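Local coordinates for protein iota-carrageenase (Alteromonas sp. ATCC 43554, PDB 1KTW) that hydrolyses the beta-1,4 linkages of iota-carrageenan, a sulfated galactan of red algal cell walls, from within the chain and with inversion of anomeric configuration, at residues His66-Gln71 with His97-Val102; Lys244-Val249 with Asp365-Gln370; Thr57-Asn62 with Arg79-Val84; Leu193-Gly198 with Glu218-Leu223. One frame throughout, in Å; residues are numbered along the deposited sequence.

Interactions 1, 3 and 4 join neighbouring turns of a right-handed parallel beta-helix; interaction 2 ties a later excursion of the chain, residues 365-370, onto a loop of that helix. Interactions 1 and 3 lie toward one end, with centres about 17 Å apart; their segments alternate along the chain, since strand 64-71 runs between strands 56-60 and 76-80. Interaction 4 follows later in the sequence, its centre about 19 Å from those of interactions 1 and 2. Interactions 2 and 4 share one anhydrogalactose sulfate and probably flank the carrageenan-binding cleft, while interaction 1 grips a galactose sulfate. Interaction 3 carries calcium instead and lies farther along the helix, its centre about 30 Å from that of interaction 4.

Interaction 1: residues His66-Gln71 with His97-Val102; sequences HFLGIQ and HRLFEV. With G4S (4-O-sulfo-beta-D-galactopyranose), chain C.
Strand 64-71 meets strand 97-102 in a parallel strand contact at a corner of the coil, where both chains bend and Leu68 lies beside Leu99. Gly69 N donates to Arg98 O at 2.9 Å and Ile70 N to Leu99 O, after which Glu101 N returns a bond to Ile70 O. Gly69, with positive phi (62°), makes the turn. Beyond it the side chains of Gln71 and Glu101 run alongside each other, and Gln71 NE2 reaches Glu101 OE1 at 2.8 Å, nearly straight (173°) and on the anti lone pair of that oxygen. The same NE2 also donates to Gly69 O, 3.2 Å away, from above the carbonyl plane; these two bonds fix the rotation of the amide. Such stacking of equivalent strands from successive turns is the hallmark of the parallel beta-helix, with Phe67, Leu99, Ile70 and Phe100 buried in its interior. Phe67 CD2 lies 4.0 Å from Phe100 CE1, and Ile70 CB approaches the edge of the Phe100 ring. At the outer side, Leu68 CD2 sits over one face of the His97 imidazole, whose nitrogens are held by Asp129 and Asp93. Glu101 also links Gln71 to the sulfate-binding arginine: Arg98 NH1 forms a salt bridge with Glu101 OE2 at 2.7 Å, while its NH2 donates to sulfate oxygen O7 of the galactose 4-sulfate at 2.6 Å. Lys136 NZ bonds the same sugar.

Interaction 2: residues Lys244-Val249 with Asp365-Gln370; sequences KGLAAV and DLKQDQ. With DGS (3,6-anhydro-2-O-sulfo-alpha-D-galactopyranose), chain D; G4S (4-O-sulfo-beta-D-galactopyranose), chain B; DGS (3,6-anhydro-2-O-sulfo-alpha-D-galactopyranose), chain E.
Residues 244-246 and 365-367 run in roughly the same direction, 29° apart, and come nearest at Gly245 and Asp365, whose CA atoms are 4.7 Å apart. One backbone bond joins them: Asp365 N donates to Gly245 O at 3.1 Å, from well above the carbonyl plane. The side chain of Asp365 lies against the Gly245 backbone, with OD2 3.6 Å from Gly245 CA, and OD2 accepts a bond from Gly212 N. Leu246 crosses Asp365 at about a right angle and sets its CD2 3.6 Å from Asp365 CB; its other methyl, CD1, faces the sulfate of the anhydrogalactose in chain D, 3.7 Å from O7. Leu246 therefore packs on the protein with one branch and on the bound sugar with the other. Lys367 folds back at chi2 and chi3 (-64° and -70°), which carries NZ to the junction of two sugars. There NZ donates to O2 of the chain D residue at 3.1 Å and to O3 of the chain B galactose sulfate at 3.2 Å, with weaker bonds to O7 and O2 of the same two sugars; Gln397 O is a further acceptor. Behind the lysine, Lys367 N is bound by Gln370 OE1, and Gln370 N by Lys367 O. C6 of the chain E anhydrogalactose sits over the face of the Gln368 amide. Residues 365-370 thus form one wall of a carbohydrate-binding cleft alongside the beta-helix, with a lysine placed among sulfated sugars.

Interaction 3: residues Thr57-Asn62 with Arg79-Val84; sequences TLLIPN and RVESDV. With CA (calcium ion), chain F; CA (calcium ion), chain G.
Strands 56-60 and 76-80 pair in parallel, and their backbone polar groups are satisfied in regular alternation: Arg79 N donates to Leu58 O, Ile60 N to Arg79 O at 2.9 Å, and Glu81 N to Ile60 O. Beyond the paired residues, side chains take over. Glu81 OE1 accepts from Asn62 N at 2.9 Å on its anti lone pair, and Asn62 OD1 in turn accepts from Asp83 N at 2.8 Å on a bent path (142°). Asn62 CG, anti to its carbonyl carbon (chi1 -73°), brings the amide across the type I turn Glu81-Val84, which Val84 N closes on Glu81 O. This exchange continues the pairing of two neighbouring turns of the parallel beta-helix into the loops that follow their strands. Both oxygens of Glu81 also bind one calcium ion, at 2.4 Å each, so OE1 serves metal and backbone N-H together; the cation would probably polarise the carboxylate. Ser82 O binds the other calcium ion at 2.4 Å, together with a water, Gly119 O and Asn118 OD1. On the side of Leu59, the CD1 methyl of that leucine lies over Arg79 O, while Thr57 OG1 bonds Gln18 and the guanidinium of Arg79 reaches Ser112.

Interaction 4: residues Leu193-Gly198 with Glu218-Leu223; sequences LIQTYG and ETDNLL. With DGS (3,6-anhydro-2-O-sulfo-alpha-D-galactopyranose), chain D.
The wall of the substrate cleft is built here from the end of strand 194-196 and the chain that leads from strand 216-218 into helix 222-227. Tyr197 meets Asp220 edge-on: Asp220 OD1 lies in the plane of the ring, 3.5 Å from Tyr197 CE1, and ring and carboxylate are nearly coplanar, 16° apart. A water lies 2.8 Å from both Tyr197 OH and Asp220 OD1 and bridges them. Asn221 CB packs against Tyr197 CD1 at 3.7 Å, with its amide turned almost perpendicular to the ring. Deeper in, Thr219 CG2 rests 3.4 Å from Thr196 O, a buried carbonyl oxygen without a hydrogen-bond partner. Glu218, extended with CG anti to the backbone N (chi1 -172°), points its carboxylate at the sugar, where OE2 accepts from O4 of the anhydrogalactose sulfate at 2.8 Å. The salt bridge of OE1 to Arg216 and the bond of OE2 to His254 steady that carboxylate. At the N-cap, Asn221 OD1 accepts from Leu223 N at 2.9 Å and opens helix 222-227, while Tyr197 and Asn221 also lean on strand 160-167 and Thr196 on Phe204 of strand 202-210.

Interaction 1: residues His66-Gln71 with His97-Val102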
# COMPACT_ATOMS: atom_id res chain seq x y z
N HIS A 66 16.85 -11.87 14.09
CA HIS A 66 16.55 -12.30 12.72
C HIS A 66 15.30 -13.23 12.71
O HIS A 66 15.30 -14.26 13.39
CB HIS A 66 17.77 -13.04 12.12
CG HIS A 66 18.92 -12.13 11.77
ND1 HIS A 66 19.75 -11.56 12.71
CD2 HIS A 66 19.34 -11.66 10.57
CE1 HIS A 66 20.63 -10.78 12.12
NE2 HIS A 66 20.41 -10.82 10.81
N PHE A 67 14.26 -12.86 11.95
CA PHE A 67 13.02 -13.66 11.87
C PHE A 67 12.50 -13.80 10.43
O PHE A 67 12.78 -12.95 9.58
CB PHE A 67 11.84 -13.02 12.64
CG PHE A 67 12.08 -12.74 14.10
CD1 PHE A 67 12.46 -13.75 14.99
CD2 PHE A 67 11.87 -11.45 14.61
CE1 PHE A 67 12.62 -13.48 16.36
CE2 PHE A 67 12.02 -11.17 15.97
CZ PHE A 67 12.40 -12.19 16.85
N LEU A 68 11.69 -14.84 10.19
CA LEU A 68 11.01 -15.06 8.90
C LEU A 68 9.92 -16.14 9.04
O LEU A 68 10.10 -17.13 9.74
CB LEU A 68 12.00 -15.49 7.79
CG LEU A 68 11.49 -15.16 6.38
CD1 LEU A 68 11.47 -13.65 6.19
CD2 LEU A 68 12.38 -15.78 5.30
N GLY A 69 8.79 -15.91 8.36
CA GLY A 69 7.67 -16.85 8.35
C GLY A 69 6.99 -17.18 9.67
O GLY A 69 6.43 -18.27 9.83
N ILE A 70 6.99 -16.23 10.60
CA ILE A 70 6.38 -16.47 11.91
C ILE A 70 4.84 -16.52 11.84
O ILE A 70 4.22 -15.67 11.19
CB ILE A 70 6.80 -15.37 12.92
CG1 ILE A 70 8.33 -15.21 12.92
CG2 ILE A 70 6.30 -15.71 14.32
CD1 ILE A 70 9.10 -16.48 13.35
N GLN A 71 4.23 -17.51 12.49
CA GLN A 71 2.77 -17.64 12.51
C GLN A 71 2.21 -17.13 13.85
O GLN A 71 2.42 -17.76 14.90
CB GLN A 71 2.34 -19.11 12.33
CG GLN A 71 2.91 -19.78 11.09
CD GLN A 71 2.40 -19.16 9.81
OE1 GLN A 71 1.20 -19.20 9.53
NE2 GLN A 71 3.31 -18.57 9.03
N HIS A 97 8.27 -13.71 0.64
CA HIS A 97 8.42 -13.88 2.08
C HIS A 97 7.87 -12.75 2.96
O HIS A 97 7.76 -11.60 2.53
CB HIS A 97 9.91 -14.07 2.38
CG HIS A 97 10.53 -15.23 1.67
ND1 HIS A 97 11.81 -15.20 1.15
CD2 HIS A 97 10.05 -16.47 1.41
CE1 HIS A 97 12.09 -16.37 0.60
NE2 HIS A 97 11.04 -17.16 0.74
N ARG A 98 7.55 -13.09 4.21
CA ARG A 98 7.06 -12.10 5.17
C ARG A 98 7.72 -12.41 6.51
O ARG A 98 8.01 -13.57 6.81
CB ARG A 98 5.53 -12.20 5.37
CG ARG A 98 4.66 -12.18 4.11
CD ARG A 98 4.40 -13.61 3.69
NE ARG A 98 3.65 -13.76 2.46
CZ ARG A 98 3.36 -14.94 1.93
NH1 ARG A 98 3.76 -16.05 2.54
NH2 ARG A 98 2.67 -15.03 0.80
N LEU A 99 7.98 -11.37 7.32
CA LEU A 99 8.55 -11.60 8.64
C LEU A 99 7.45 -12.24 9.49
O LEU A 99 7.70 -13.23 10.18
CB LEU A 99 9.00 -10.29 9.31
CG LEU A 99 10.08 -9.42 8.65
CD1 LEU A 99 10.57 -8.37 9.65
CD2 LEU A 99 11.24 -10.26 8.20
N PHE A 100 6.23 -11.68 9.43
CA PHE A 100 5.09 -12.16 10.24
C PHE A 100 3.78 -12.35 9.47
O PHE A 100 3.42 -11.50 8.63
CB PHE A 100 4.83 -11.16 11.39
CG PHE A 100 6.08 -10.60 12.06
CD1 PHE A 100 6.91 -11.41 12.83
CD2 PHE A 100 6.41 -9.24 11.92
CE1 PHE A 100 8.06 -10.87 13.46
CE2 PHE A 100 7.55 -8.70 12.54
CZ PHE A 100 8.38 -9.52 13.31
N GLU A 101 3.05 -13.44 9.76
CA GLU A 101 1.75 -13.75 9.16
C GLU A 101 0.70 -13.86 10.29
O GLU A 101 0.94 -14.53 11.30
CB GLU A 101 1.82 -15.06 8.35
CG GLU A 101 2.86 -15.02 7.24
CD GLU A 101 2.71 -16.15 6.21
OE1 GLU A 101 2.73 -17.34 6.60
OE2 GLU A 101 2.59 -15.83 5.00
N VAL A 102 -0.45 -13.22 10.12
CA VAL A 102 -1.49 -13.22 11.14
C VAL A 102 -2.85 -13.66 10.57
O VAL A 102 -3.55 -12.86 9.91
CB VAL A 102 -1.65 -11.78 11.74
CG1 VAL A 102 -2.44 -11.82 13.09
CG2 VAL A 102 -0.26 -11.12 11.92
C1 G4S C . 1.67 -11.90 -6.80
C2 G4S C . 2.56 -13.04 -6.29
C3 G4S C . 1.71 -14.13 -5.62
C4 G4S C . 0.82 -13.49 -4.54
C5 G4S C . -0.00 -12.36 -5.16
C6 G4S C . -0.88 -11.65 -4.15
O1 G4S C . 2.46 -10.87 -7.29
O2 G4S C . 3.29 -13.61 -7.37
O3 G4S C . 2.58 -15.10 -5.01
O4 G4S C . 1.63 -12.99 -3.47
O5 G4S C . 0.88 -11.37 -5.73
O6 G4S C . -1.60 -12.57 -3.36
S G4S C . 1.47 -13.70 -2.05
O7 G4S C . 2.62 -13.35 -1.20
O8 G4S C . 1.45 -15.17 -2.24
O9 G4S C . 0.23 -13.26 -1.41

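Interaction 2: residues Lys244-Val249 with Asp365-Gln370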
# COMPACT_ATOMS: atom_id res chain seq x y z
N LYS A 244 8.86 12.87 -0.97
CA LYS A 244 9.56 12.34 -2.17
C LYS A 244 8.89 11.08 -2.76
O LYS A 244 9.57 10.11 -3.14
CB LYS A 244 11.03 12.03 -1.83
CG LYS A 244 11.84 13.26 -1.40
CD LYS A 244 13.28 12.89 -1.05
CE LYS A 244 14.01 14.08 -0.43
NZ LYS A 244 15.44 13.79 -0.16
N GLY A 245 7.56 11.11 -2.86
CA GLY A 245 6.82 9.96 -3.38
C GLY A 245 5.67 10.30 -4.33
O GLY A 245 5.65 11.39 -4.90
N LEU A 246 4.74 9.37 -4.51
CA LEU A 246 3.59 9.56 -5.40
C LEU A 246 2.45 10.34 -4.73
O LEU A 246 1.95 11.34 -5.28
CB LEU A 246 3.03 8.19 -5.87
CG LEU A 246 3.83 7.27 -6.82
CD1 LEU A 246 3.11 5.90 -6.93
CD2 LEU A 246 3.95 7.93 -8.20
N ALA A 247 2.04 9.86 -3.54
CA ALA A 247 0.94 10.48 -2.79
C ALA A 247 0.86 9.92 -1.36
O ALA A 247 1.36 8.84 -1.08
CB ALA A 247 -0.39 10.21 -3.51
N ALA A 248 0.24 10.67 -0.45
CA ALA A 248 0.07 10.20 0.92
C ALA A 248 -1.12 9.24 0.99
O ALA A 248 -1.03 8.18 1.62
CB ALA A 248 -0.16 11.38 1.87
N VAL A 249 -2.22 9.61 0.33
CA VAL A 249 -3.45 8.80 0.32
C VAL A 249 -3.94 8.54 -1.11
O VAL A 249 -4.07 9.49 -1.92
CB VAL A 249 -4.59 9.52 1.10
CG1 VAL A 249 -5.91 8.74 0.98
CG2 VAL A 249 -4.20 9.68 2.57
N ASP A 365 7.89 11.36 -7.10
CA ASP A 365 7.79 10.17 -7.96
C ASP A 365 6.68 10.60 -8.92
O ASP A 365 5.64 11.11 -8.46
CB ASP A 365 7.30 8.92 -7.18
CG ASP A 365 8.39 8.22 -6.37
OD1 ASP A 365 9.59 8.49 -6.60
OD2 ASP A 365 8.03 7.37 -5.51
N LEU A 366 6.86 10.39 -10.22
CA LEU A 366 5.85 10.80 -11.21
C LEU A 366 5.58 9.71 -12.25
O LEU A 366 6.48 8.93 -12.57
CB LEU A 366 6.33 12.08 -11.95
CG LEU A 366 6.71 13.35 -11.17
CD1 LEU A 366 7.42 14.34 -12.11
CD2 LEU A 366 5.46 13.99 -10.53
N LYS A 367 4.35 9.65 -12.77
CA LYS A 367 3.99 8.68 -13.79
C LYS A 367 4.04 9.37 -15.17
O LYS A 367 3.90 10.59 -15.25
CB LYS A 367 2.57 8.13 -13.56
CG LYS A 367 2.36 7.46 -12.19
CD LYS A 367 3.21 6.21 -12.02
CE LYS A 367 2.73 5.06 -12.91
NZ LYS A 367 3.57 3.82 -12.71
N GLN A 368 4.23 8.59 -16.24
CA GLN A 368 4.32 9.15 -17.59
C GLN A 368 3.04 9.88 -18.01
O GLN A 368 3.10 10.93 -18.63
CB GLN A 368 4.63 8.04 -18.61
CG GLN A 368 5.27 8.55 -19.92
CD GLN A 368 5.41 7.46 -20.97
OE1 GLN A 368 4.44 7.09 -21.64
NE2 GLN A 368 6.61 6.92 -21.12
N ASP A 369 1.88 9.31 -17.67
CA ASP A 369 0.60 9.92 -18.01
C ASP A 369 0.28 11.20 -17.22
O ASP A 369 -0.82 11.74 -17.33
CB ASP A 369 -0.54 8.92 -17.81
CG ASP A 369 -0.55 7.82 -18.86
OD1 ASP A 369 0.47 7.12 -19.02
OD2 ASP A 369 -1.59 7.64 -19.53
N GLN A 370 1.24 11.67 -16.42
CA GLN A 370 1.04 12.89 -15.63
C GLN A 370 1.98 14.03 -16.09
O GLN A 370 1.78 15.20 -15.74
CB GLN A 370 1.29 12.59 -14.13
CG GLN A 370 0.38 11.52 -13.48
CD GLN A 370 0.79 11.17 -12.03
OE1 GLN A 370 1.96 11.32 -11.64
NE2 GLN A 370 -0.17 10.68 -11.23
C1 DGS D . 0.05 1.45 -12.80
C2 DGS D . 0.06 2.06 -11.39
C3 DGS D . -0.77 1.17 -10.45
C4 DGS D . -0.19 -0.22 -10.41
C5 DGS D . -0.60 -0.69 -11.79
C6 DGS D . -2.04 -0.16 -11.85
O2 DGS D . 1.43 2.34 -11.01
O3 DGS D . -2.08 1.05 -11.05
O4 DGS D . -0.87 -0.97 -9.41
O5 DGS D . 0.23 0.02 -12.76
O7 DGS D . 3.19 3.26 -9.48
O8 DGS D . 1.05 2.44 -8.51
O9 DGS D . 1.08 4.42 -9.71
S DGS D . 1.74 3.10 -9.65
C1 G4S B . 2.46 1.74 -17.02
C2 G4S B . 2.42 2.14 -15.53
C3 G4S B . 1.08 1.71 -14.93
C4 G4S B . -0.08 2.36 -15.72
C5 G4S B . 0.04 1.87 -17.18
C6 G4S B . -1.02 2.47 -18.12
O2 G4S B . 3.48 1.54 -14.81
O3 G4S B . 1.03 2.08 -13.56
O4 G4S B . 0.05 3.80 -15.73
O5 G4S B . 1.32 2.30 -17.72
O6 G4S B . -2.35 2.25 -17.64
S G4S B . -1.04 4.66 -14.92
O7 G4S B . -0.65 6.07 -14.93
O8 G4S B . -1.20 4.12 -13.55
O9 G4S B . -2.34 4.49 -15.57
C1 DGS E . 5.09 2.15 -21.65
C2 DGS E . 5.64 1.17 -20.61
C3 DGS E . 5.38 1.75 -19.21
C4 DGS E . 3.88 1.90 -19.01
C5 DGS E . 3.65 3.09 -19.92
C6 DGS E . 4.87 3.97 -19.58
O2 DGS E . 5.07 -0.14 -20.82
O3 DGS E . 5.94 3.08 -19.19
O4 DGS E . 3.61 2.24 -17.62
O5 DGS E . 3.77 2.62 -21.29
O7 DGS E . 4.67 -2.49 -20.04
O8 DGS E . 5.53 -0.88 -18.44
O9 DGS E . 6.94 -1.69 -20.18
S DGS E . 5.55 -1.33 -19.85

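Interaction 3: residues Thr57-Asn62 with Arg79-Val84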
# COMPACT_ATOMS: atom_id res chain seq x y z
N THR A 57 1.53 -11.96 27.61
CA THR A 57 2.44 -10.99 26.99
C THR A 57 3.85 -11.55 26.78
O THR A 57 4.33 -12.35 27.59
CB THR A 57 2.52 -9.71 27.86
OG1 THR A 57 1.24 -9.07 27.89
CG2 THR A 57 3.55 -8.71 27.29
N LEU A 58 4.49 -11.14 25.69
CA LEU A 58 5.87 -11.57 25.39
C LEU A 58 6.74 -10.33 25.17
O LEU A 58 6.41 -9.51 24.31
CB LEU A 58 5.91 -12.42 24.13
CG LEU A 58 7.32 -12.79 23.63
CD1 LEU A 58 7.95 -13.81 24.58
CD2 LEU A 58 7.23 -13.37 22.23
N LEU A 59 7.83 -10.18 25.93
CA LEU A 59 8.72 -9.03 25.73
C LEU A 59 9.93 -9.39 24.86
O LEU A 59 10.58 -10.42 25.09
CB LEU A 59 9.26 -8.51 27.08
CG LEU A 59 10.19 -7.28 26.96
CD1 LEU A 59 9.35 -6.06 26.56
CD2 LEU A 59 10.92 -7.01 28.28
N ILE A 60 10.22 -8.56 23.86
CA ILE A 60 11.41 -8.78 23.02
C ILE A 60 12.36 -7.66 23.50
O ILE A 60 12.16 -6.48 23.18
CB ILE A 60 11.07 -8.62 21.51
CG1 ILE A 60 10.09 -9.73 21.08
CG2 ILE A 60 12.37 -8.68 20.68
CD1 ILE A 60 9.76 -9.73 19.59
N PRO A 61 13.39 -8.02 24.29
CA PRO A 61 14.35 -7.05 24.84
C PRO A 61 15.41 -6.46 23.89
O PRO A 61 15.67 -7.01 22.82
CB PRO A 61 14.95 -7.82 26.03
CG PRO A 61 15.07 -9.22 25.48
CD PRO A 61 13.75 -9.40 24.68
N ASN A 62 16.04 -5.35 24.28
CA ASN A 62 17.03 -4.70 23.41
C ASN A 62 18.06 -5.68 22.84
O ASN A 62 18.59 -6.53 23.56
CB ASN A 62 17.74 -3.55 24.14
CG ASN A 62 16.85 -2.34 24.33
OD1 ASN A 62 16.09 -1.96 23.43
ND2 ASN A 62 16.94 -1.72 25.50
N ARG A 79 5.44 -7.03 23.01
CA ARG A 79 5.96 -5.69 23.29
C ARG A 79 7.47 -5.69 22.96
O ARG A 79 8.16 -6.66 23.28
CB ARG A 79 5.71 -5.31 24.75
CG ARG A 79 4.20 -5.22 25.10
CD ARG A 79 3.51 -4.13 24.27
NE ARG A 79 2.07 -4.01 24.54
CZ ARG A 79 1.10 -4.64 23.88
NH1 ARG A 79 1.39 -5.47 22.88
NH2 ARG A 79 -0.17 -4.44 24.23
N VAL A 80 7.96 -4.60 22.35
CA VAL A 80 9.36 -4.50 21.87
C VAL A 80 10.10 -3.28 22.43
O VAL A 80 9.62 -2.14 22.28
CB VAL A 80 9.36 -4.40 20.31
CG1 VAL A 80 10.79 -4.42 19.76
CG2 VAL A 80 8.52 -5.54 19.71
N GLU A 81 11.27 -3.50 23.05
CA GLU A 81 12.04 -2.38 23.64
C GLU A 81 12.56 -1.39 22.58
O GLU A 81 12.77 -1.74 21.41
CB GLU A 81 13.19 -2.90 24.54
CG GLU A 81 12.68 -3.65 25.82
CD GLU A 81 13.74 -3.81 26.94
OE1 GLU A 81 14.86 -4.30 26.66
OE2 GLU A 81 13.45 -3.45 28.12
N SER A 82 12.77 -0.15 23.02
CA SER A 82 13.17 0.96 22.15
C SER A 82 14.46 0.94 21.32
O SER A 82 14.59 1.72 20.37
CB SER A 82 13.14 2.26 22.95
OG SER A 82 13.24 3.37 22.07
N ASP A 83 15.42 0.09 21.68
CA ASP A 83 16.67 0.02 20.91
C ASP A 83 16.80 -1.29 20.13
O ASP A 83 17.89 -1.67 19.73
CB ASP A 83 17.88 0.18 21.83
CG ASP A 83 18.08 1.60 22.31
OD1 ASP A 83 17.90 2.54 21.50
OD2 ASP A 83 18.44 1.79 23.49
N VAL A 84 15.68 -1.97 19.93
CA VAL A 84 15.66 -3.24 19.22
C VAL A 84 15.79 -3.01 17.71
O VAL A 84 15.30 -2.01 17.17
CB VAL A 84 14.34 -4.01 19.51
CG1 VAL A 84 14.10 -5.08 18.48
CG2 VAL A 84 14.40 -4.65 20.90
CA CA F . 15.59 -4.19 28.99
CA CA G . 14.13 3.83 19.33
O HOH W 1 13.02 5.30 17.39

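Interaction 4: residues Leu193-Gly198 with Glu218-Leu223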
# COMPACT_ATOMS: atom_id res chain seq x y z
N LEU A 193 3.96 1.88 2.40
CA LEU A 193 3.67 1.39 3.74
C LEU A 193 2.48 0.42 3.86
O LEU A 193 2.68 -0.74 4.24
CB LEU A 193 3.51 2.59 4.69
CG LEU A 193 3.31 2.40 6.20
CD1 LEU A 193 4.15 1.24 6.73
CD2 LEU A 193 3.69 3.72 6.91
N ILE A 194 1.28 0.89 3.54
CA ILE A 194 0.07 0.04 3.61
C ILE A 194 -0.57 -0.26 2.25
O ILE A 194 -0.62 0.62 1.40
CB ILE A 194 -1.10 0.73 4.41
CG1 ILE A 194 -0.63 1.27 5.77
CG2 ILE A 194 -2.27 -0.25 4.58
CD1 ILE A 194 -0.14 0.19 6.76
N GLN A 195 -1.03 -1.51 2.02
CA GLN A 195 -1.85 -1.79 0.84
C GLN A 195 -3.07 -2.59 1.36
O GLN A 195 -2.91 -3.63 2.01
CB GLN A 195 -1.15 -2.57 -0.30
CG GLN A 195 -2.13 -2.72 -1.49
CD GLN A 195 -1.51 -2.93 -2.88
OE1 GLN A 195 -2.22 -3.10 -3.88
NE2 GLN A 195 -0.19 -2.92 -2.95
N THR A 196 -4.29 -2.09 1.09
CA THR A 196 -5.51 -2.75 1.59
C THR A 196 -6.31 -3.54 0.54
O THR A 196 -6.63 -3.00 -0.51
CB THR A 196 -6.49 -1.71 2.20
OG1 THR A 196 -6.98 -0.85 1.16
CG2 THR A 196 -5.79 -0.87 3.27
N TYR A 197 -6.66 -4.79 0.86
CA TYR A 197 -7.43 -5.66 -0.04
C TYR A 197 -8.82 -5.99 0.52
O TYR A 197 -9.84 -5.76 -0.15
CB TYR A 197 -6.65 -6.95 -0.31
CG TYR A 197 -5.30 -6.71 -0.95
CD1 TYR A 197 -5.18 -6.43 -2.31
CD2 TYR A 197 -4.13 -6.77 -0.18
CE1 TYR A 197 -3.92 -6.21 -2.91
CE2 TYR A 197 -2.88 -6.56 -0.76
CZ TYR A 197 -2.78 -6.28 -2.12
OH TYR A 197 -1.54 -6.07 -2.67
N GLY A 198 -8.87 -6.54 1.73
CA GLY A 198 -10.13 -6.87 2.39
C GLY A 198 -10.07 -6.34 3.82
O GLY A 198 -9.12 -6.63 4.55
N GLU A 218 -5.80 0.28 -2.88
CA GLU A 218 -5.88 -0.25 -4.24
C GLU A 218 -6.24 -1.73 -4.11
O GLU A 218 -5.38 -2.59 -3.90
CB GLU A 218 -4.52 -0.05 -4.95
CG GLU A 218 -4.53 -0.37 -6.45
CD GLU A 218 -3.21 -0.01 -7.14
OE1 GLU A 218 -2.18 0.13 -6.45
OE2 GLU A 218 -3.20 0.12 -8.38
N THR A 219 -7.54 -2.01 -4.25
CA THR A 219 -8.11 -3.35 -4.06
C THR A 219 -8.12 -4.26 -5.29
O THR A 219 -9.17 -4.47 -5.91
CB THR A 219 -9.55 -3.18 -3.52
OG1 THR A 219 -10.31 -2.39 -4.45
CG2 THR A 219 -9.54 -2.42 -2.20
N ASP A 220 -6.96 -4.85 -5.61
CA ASP A 220 -6.85 -5.67 -6.82
C ASP A 220 -6.38 -7.13 -6.75
O ASP A 220 -5.95 -7.69 -7.76
CB ASP A 220 -5.98 -4.92 -7.84
CG ASP A 220 -4.53 -4.77 -7.37
OD1 ASP A 220 -4.21 -5.21 -6.25
OD2 ASP A 220 -3.70 -4.22 -8.13
N ASN A 221 -6.46 -7.74 -5.57
CA ASN A 221 -6.06 -9.14 -5.41
C ASN A 221 -6.92 -10.03 -6.32
O ASN A 221 -8.14 -9.95 -6.28
CB ASN A 221 -6.26 -9.56 -3.95
CG ASN A 221 -5.68 -10.92 -3.64
OD1 ASN A 221 -5.85 -11.87 -4.41
ND2 ASN A 221 -4.98 -11.02 -2.51
N LEU A 222 -6.28 -10.88 -7.11
CA LEU A 222 -7.00 -11.77 -8.03
C LEU A 222 -8.00 -12.74 -7.37
O LEU A 222 -9.03 -13.07 -7.97
CB LEU A 222 -6.00 -12.55 -8.88
CG LEU A 222 -5.16 -11.68 -9.83
CD1 LEU A 222 -4.11 -12.53 -10.55
CD2 LEU A 222 -6.09 -11.00 -10.84
N LEU A 223 -7.71 -13.20 -6.16
CA LEU A 223 -8.63 -14.11 -5.46
C LEU A 223 -10.00 -13.43 -5.33
O LEU A 223 -11.04 -14.08 -5.46
CB LEU A 223 -8.12 -14.45 -4.06
CG LEU A 223 -7.16 -15.62 -3.85
CD1 LEU A 223 -6.70 -15.66 -2.40
CD2 LEU A 223 -7.86 -16.92 -4.22
C1 DGS D . 0.05 1.45 -12.80
C2 DGS D . 0.06 2.06 -11.39
C3 DGS D . -0.77 1.17 -10.45
C4 DGS D . -0.19 -0.22 -10.41
C5 DGS D . -0.60 -0.69 -11.79
C6 DGS D . -2.04 -0.16 -11.85
O2 DGS D . 1.43 2.34 -11.01
O3 DGS D . -2.08 1.05 -11.05
O4 DGS D . -0.87 -0.97 -9.41
O5 DGS D . 0.23 0.02 -12.76
O7 DGS D . 3.19 3.26 -9.48
O8 DGS D . 1.05 2.44 -8.51
O9 DGS D . 1.08 4.42 -9.71
S DGS D . 1.74 3.10 -9.65
O HOH W 2 -1.59 -6.03 -5.49